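Local coordinates for protein glycoside hydrolase (Streptococcus pneumoniae serotype 4, PDB 6ORH) that probably hydrolyses alpha-L-fucosides as a family 29 glycoside hydrolase, and in Streptococcus pneumoniae helps to degrade host-derived carbohydrate antigens, at residues L278-I281 / Y282-V286; W59-V62 / L63-G67. The protein carries 2 engineered substitutions. All blocks are in the same frame, centred on the assembly; numbering follows the deposited sequence.

Interaction 1: residues L278-I281 / Y282-V286. With EDO (1,2-ethanediol), chain L.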
loop_
_atom_site.group_PDB
_atom_site.type_symbol
_atom_site.label_atom_id
_atom_site.label_comp_id
_atom_site.label_asym_id
_atom_site.label_seq_id
_atom_site.Cartn_x
_atom_site.Cartn_y
_atom_site.Cartn_z
ATOM N N LEU A 278 -5.558 -7.671 -12.449
ATOM C CA LEU A 278 -5.605 -8.890 -11.651
ATOM C C LEU A 278 -4.262 -9.164 -10.997
ATOM O O LEU A 278 -4.201 -9.739 -9.907
ATOM C CB LEU A 278 -6.050 -10.081 -12.516
ATOM C CG LEU A 278 -7.506 -10.031 -12.950
ATOM C CD1 LEU A 278 -7.779 -11.155 -13.961
ATOM C CD2 LEU A 278 -8.444 -10.142 -11.748
ATOM N N VAL A 279 -3.169 -8.805 -11.692
ATOM C CA VAL A 279 -1.833 -9.013 -11.164
ATOM C C VAL A 279 -1.626 -8.144 -9.925
ATOM O O VAL A 279 -1.059 -8.624 -8.946
ATOM C CB VAL A 279 -0.748 -8.795 -12.253
ATOM C CG1 VAL A 279 0.626 -8.611 -11.627
ATOM C CG2 VAL A 279 -0.719 -9.981 -13.216
ATOM N N GLU A 280 -2.109 -6.892 -9.940
ATOM C CA GLU A 280 -2.009 -6.042 -8.756
ATOM C C GLU A 280 -2.773 -6.665 -7.590
ATOM O O GLU A 280 -2.232 -6.747 -6.476
ATOM C CB GLU A 280 -2.457 -4.600 -9.008
ATOM C CG GLU A 280 -1.510 -3.886 -9.978
ATOM C CD GLU A 280 -0.057 -3.932 -9.563
ATOM O OE1 GLU A 280 0.753 -4.516 -10.299
ATOM O OE2 GLU A 280 0.264 -3.398 -8.470
ATOM N N ILE A 281 -4.011 -7.118 -7.870
ATOM C CA ILE A 281 -4.803 -7.802 -6.853
ATOM C C ILE A 281 -4.017 -8.992 -6.293
ATOM O O ILE A 281 -3.985 -9.211 -5.075
ATOM C CB ILE A 281 -6.179 -8.184 -7.442
ATOM C CG1 ILE A 281 -7.036 -6.922 -7.617
ATOM C CG2 ILE A 281 -6.867 -9.229 -6.557
ATOM C CD1 ILE A 281 -8.247 -7.077 -8.528
ATOM N N TYR A 282 -3.421 -9.802 -7.183
ATOM C CA TYR A 282 -2.724 -11.005 -6.766
ATOM C C TYR A 282 -1.605 -10.658 -5.781
ATOM O O TYR A 282 -1.494 -11.272 -4.712
ATOM C CB TYR A 282 -2.189 -11.731 -8.006
ATOM C CG TYR A 282 -1.529 -13.046 -7.692
ATOM C CD1 TYR A 282 -2.284 -14.155 -7.326
ATOM C CD2 TYR A 282 -0.151 -13.184 -7.740
ATOM C CE1 TYR A 282 -1.672 -15.357 -7.023
ATOM C CE2 TYR A 282 0.476 -14.389 -7.473
ATOM C CZ TYR A 282 -0.297 -15.483 -7.116
ATOM O OH TYR A 282 0.293 -16.679 -6.866
ATOM N N PHE A 283 -0.799 -9.635 -6.115
ATOM C CA PHE A 283 0.312 -9.313 -5.228
ATOM C C PHE A 283 -0.159 -8.750 -3.886
ATOM O O PHE A 283 0.609 -8.820 -2.910
ATOM C CB PHE A 283 1.298 -8.372 -5.938
ATOM C CG PHE A 283 2.280 -9.120 -6.801
ATOM C CD1 PHE A 283 3.394 -9.739 -6.246
ATOM C CD2 PHE A 283 2.096 -9.195 -8.185
ATOM C CE1 PHE A 283 4.285 -10.455 -7.032
ATOM C CE2 PHE A 283 3.002 -9.898 -8.971
ATOM C CZ PHE A 283 4.092 -10.536 -8.403
ATOM N N HIS A 284 -1.361 -8.157 -3.854
ATOM C CA HIS A 284 -1.866 -7.548 -2.618
ATOM C C HIS A 284 -2.785 -8.484 -1.834
ATOM O O HIS A 284 -3.307 -8.069 -0.785
ATOM C CB HIS A 284 -2.555 -6.212 -2.912
ATOM C CG HIS A 284 -1.583 -5.160 -3.346
ATOM N ND1 HIS A 284 -1.286 -4.934 -4.677
ATOM C CD2 HIS A 284 -0.853 -4.268 -2.649
ATOM C CE1 HIS A 284 -0.405 -3.961 -4.787
ATOM N NE2 HIS A 284 -0.120 -3.535 -3.555
ATOM N N SER A 285 -2.925 -9.749 -2.289
ATOM C CA SER A 285 -3.791 -10.697 -1.608
ATOM C C SER A 285 -2.947 -11.932 -1.300
ATOM O O SER A 285 -2.329 -12.052 -0.246
ATOM C CB SER A 285 -5.088 -10.981 -2.419
ATOM O OG SER A 285 -4.760 -11.430 -3.735
ATOM N N VAL A 286 -2.759 -12.788 -2.303
ATOM C CA VAL A 286 -1.907 -13.957 -2.161
ATOM C C VAL A 286 -0.492 -13.508 -1.788
ATOM O O VAL A 286 0.157 -14.156 -0.963
ATOM C CB VAL A 286 -1.939 -14.787 -3.468
ATOM C CG1 VAL A 286 -0.863 -15.865 -3.442
ATOM C CG2 VAL A 286 -3.331 -15.433 -3.627
HETATM C C1 EDO L . -2.302 -17.505 1.212
HETATM O O1 EDO L . -3.297 -18.176 0.517
HETATM C C2 EDO L . -1.390 -17.110 0.136
HETATM O O2 EDO L . -0.383 -16.346 0.561
#
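His284 and Glu280 meet toward the C-terminal end of helix 275-284, where the imidazole turns back on the carbonyl one helical turn earlier. Among the hydrogen bonds, this is the distinctive one: ND1 of His284 donates a hydrogen bond to Glu280 O at 2.7 Å, with an N-H...O angle of 162°. The oxygen lies close to the ring plane, yet the ring nitrogen stands above the carbonyl plane. His284 N also bonds Glu280 O, at 3.1 Å, so two donors of one residue grip it. With its hydroxyl lodged between its own N and carbonyl carbon (chi1 56°), Ser285 OG donates to Ile281 O over 2.7 Å, also from above the carbonyl plane. A 1,2-ethanediol, probably from the crystallisation liquor, which also bonds Leu19 O, donates through O2 to Val286 O at 2.7 Å.

The apolar part is small. Val279 CG1 sits at the rim of the Phe283 ring, in its plane, 3.8 Å from Phe283 CD2, and the two side chains run alongside each other. Arg420 makes a cation-pi contact with the ring.

As for charge, the Glu280 carboxylate lies beside the imidazole, their planes 62° apart, but its salt bridge goes through OE1 to Arg420.

The helix belongs to the beta-alpha-beta unit between strands 250-259 and 292-295 of the TIM-type barrel, and Phe283 and His284 touch strand 417-426. Because ND1 is the donor to Glu280 O, it must carry a proton; the bond helps to hold the ring's rotation, with Tyr218 lying against it.

Interaction 2: residues W59-V62 / L63-G67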
loop_
_atom_site.group_PDB
_atom_site.type_symbol
_atom_site.label_atom_id
_atom_site.label_comp_id
_atom_site.label_asym_id
_atom_site.label_seq_id
_atom_site.Cartn_x
_atom_site.Cartn_y
_atom_site.Cartn_z
ATOM N N TRP A 59 -18.117 -24.562 -15.974
ATOM C CA TRP A 59 -17.656 -23.631 -14.949
ATOM C C TRP A 59 -16.501 -24.288 -14.202
ATOM O O TRP A 59 -15.437 -23.693 -14.024
ATOM C CB TRP A 59 -18.758 -23.298 -13.939
ATOM C CG TRP A 59 -20.035 -22.726 -14.482
ATOM C CD1 TRP A 59 -20.323 -22.317 -15.761
ATOM C CD2 TRP A 59 -21.221 -22.510 -13.699
ATOM N NE1 TRP A 59 -21.623 -21.865 -15.808
ATOM C CE2 TRP A 59 -22.193 -21.972 -14.557
ATOM C CE3 TRP A 59 -21.552 -22.716 -12.339
ATOM C CZ2 TRP A 59 -23.474 -21.646 -14.104
ATOM C CZ3 TRP A 59 -22.813 -22.376 -11.893
ATOM C CH2 TRP A 59 -23.778 -21.868 -12.771
ATOM N N VAL A 60 -16.731 -25.536 -13.747
ATOM C CA VAL A 60 -15.713 -26.209 -12.959
ATOM C C VAL A 60 -14.453 -26.484 -13.789
ATOM O O VAL A 60 -13.342 -26.270 -13.286
ATOM C CB VAL A 60 -16.271 -27.497 -12.328
ATOM C CG1 VAL A 60 -15.163 -28.289 -11.620
ATOM C CG2 VAL A 60 -17.435 -27.185 -11.388
ATOM N N ARG A 61 -14.617 -26.958 -15.042
ATOM C CA ARG A 61 -13.449 -27.307 -15.858
ATOM C C ARG A 61 -12.539 -26.084 -16.032
ATOM O O ARG A 61 -11.325 -26.175 -15.832
ATOM C CB ARG A 61 -13.879 -27.853 -17.227
ATOM C CG ARG A 61 -12.678 -28.233 -18.096
ATOM C CD ARG A 61 -13.122 -28.709 -19.481
ATOM N NE ARG A 61 -13.689 -27.647 -20.309
ATOM C CZ ARG A 61 -12.972 -26.747 -21.003
ATOM N NH1 ARG A 61 -11.641 -26.795 -20.993
ATOM N NH2 ARG A 61 -13.599 -25.817 -21.700
ATOM N N VAL A 62 -13.118 -24.943 -16.388
ATOM C CA VAL A 62 -12.332 -23.745 -16.646
ATOM C C VAL A 62 -11.663 -23.299 -15.348
ATOM O O VAL A 62 -10.475 -22.982 -15.335
ATOM C CB VAL A 62 -13.157 -22.626 -17.300
ATOM C CG1 VAL A 62 -12.437 -21.282 -17.220
ATOM C CG2 VAL A 62 -13.409 -22.974 -18.771
ATOM N N LEU A 63 -12.417 -23.316 -14.245
ATOM C CA LEU A 63 -11.782 -22.930 -12.980
ATOM C C LEU A 63 -10.634 -23.872 -12.598
ATOM O O LEU A 63 -9.599 -23.418 -12.118
ATOM C CB LEU A 63 -12.849 -22.855 -11.881
ATOM C CG LEU A 63 -13.894 -21.761 -12.071
ATOM C CD1 LEU A 63 -15.010 -21.901 -11.032
ATOM C CD2 LEU A 63 -13.244 -20.378 -12.024
ATOM N N LYS A 64 -10.817 -25.183 -12.798
ATOM C CA LYS A 64 -9.785 -26.154 -12.463
ATOM C C LYS A 64 -8.554 -25.881 -13.324
ATOM O O LYS A 64 -7.429 -25.814 -12.816
ATOM C CB LYS A 64 -10.272 -27.581 -12.728
ATOM C CG LYS A 64 -9.314 -28.684 -12.294
ATOM C CD LYS A 64 -9.229 -28.863 -10.786
ATOM C CE LYS A 64 -8.383 -30.053 -10.385
ATOM N NZ LYS A 64 -8.401 -30.310 -8.934
ATOM N N GLU A 65 -8.788 -25.703 -14.630
ATOM C CA GLU A 65 -7.688 -25.546 -15.577
ATOM C C GLU A 65 -6.939 -24.239 -15.339
ATOM O O GLU A 65 -5.776 -24.127 -15.743
ATOM C CB GLU A 65 -8.160 -25.622 -17.032
ATOM C CG GLU A 65 -8.595 -27.028 -17.438
ATOM C CD GLU A 65 -8.963 -27.082 -18.916
ATOM O OE1 GLU A 65 -8.687 -26.084 -19.653
ATOM O OE2 GLU A 65 -9.532 -28.126 -19.328
ATOM N N THR A 66 -7.583 -23.252 -14.690
ATOM C CA THR A 66 -6.946 -21.954 -14.506
ATOM C C THR A 66 -6.473 -21.755 -13.066
ATOM O O THR A 66 -6.201 -20.602 -12.701
ATOM C CB THR A 66 -7.825 -20.804 -15.011
ATOM O OG1 THR A 66 -9.085 -20.751 -14.331
ATOM C CG2 THR A 66 -8.091 -20.940 -16.503
ATOM N N GLY A 67 -6.421 -22.846 -12.283
ATOM C CA GLY A 67 -5.643 -22.911 -11.035
ATOM C C GLY A 67 -6.447 -22.702 -9.739
ATOM O O GLY A 67 -5.868 -22.638 -8.648
HETATM O O HOH W 1 -9.060 -25.915 -22.504
#
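Arg61 and Glu65, one turn apart on helix 56-65, cross at a slant, with guanidinium and carboxylate planes 67° apart. Arg61 NH1 makes a salt bridge to Glu65 OE2 at 3.0 Å. The oxygen lies near the plane of the guanidinium, at its edge, but the nitrogen comes in from above the carboxylate plane, so this is no flat two-pronged pairing. The arginine chain starts extended and folds at chi3 (69°), which carries NH1 back to the acid, and Arg61 CG passes 3.4 Å from Glu65 OE2. A water bridges the pair, accepting from Arg61 NH1 and donating to Glu65 OE1. Both groups have further partners: Arg61 NH2 pairs with Glu58, and Glu65 OE1 bonds the hydroxyl of Tyr313 on helix 306-322.

Val62 CG2 lies 4.1 Å above one face of the Arg61 guanidinium, displaced toward its rim. On the next turn Thr66 points OG1 back at Val62 O, 2.8 Å away, and its own N adds a weak bond to that oxygen. The inner side of the helix carries Leu63, whose CG lies 3.2 Å from Trp59 O and whose side chain packs on Ala25 of strand 23-27.

Beyond Thr66 the chain turns through Gly67, at positive phi, with Gly67 N bonded to Lys64 O and Phe68 N to Leu63 O: a Schellman motif, ending a helix on the outside of the TIM-type barrel just before strand 70-74.

Overall arrangement
Both contacts run along single helices of the Alpha-L-fucosidase region, toward the C-terminal ends of those helices; their centres are 19 Å apart and their nearest atoms about 9 Å, without touching. Helix 306-322 borders both: Arg319 meets Tyr282 of interaction 1 and Thr66 O of interaction 2. Both are largely buried, but interaction 2 has the more exposed edge, at Glu65. Interaction 1 sits against the C-terminal region through strand 417-426, whereas interaction 2 sits between helices 105-116 and 306-322. The chemistry differs accordingly: interaction 1 adds an imidazole and a hydroxyl as donors to backbone carbonyls, where interaction 2 adds a hydroxyl and an ion pair.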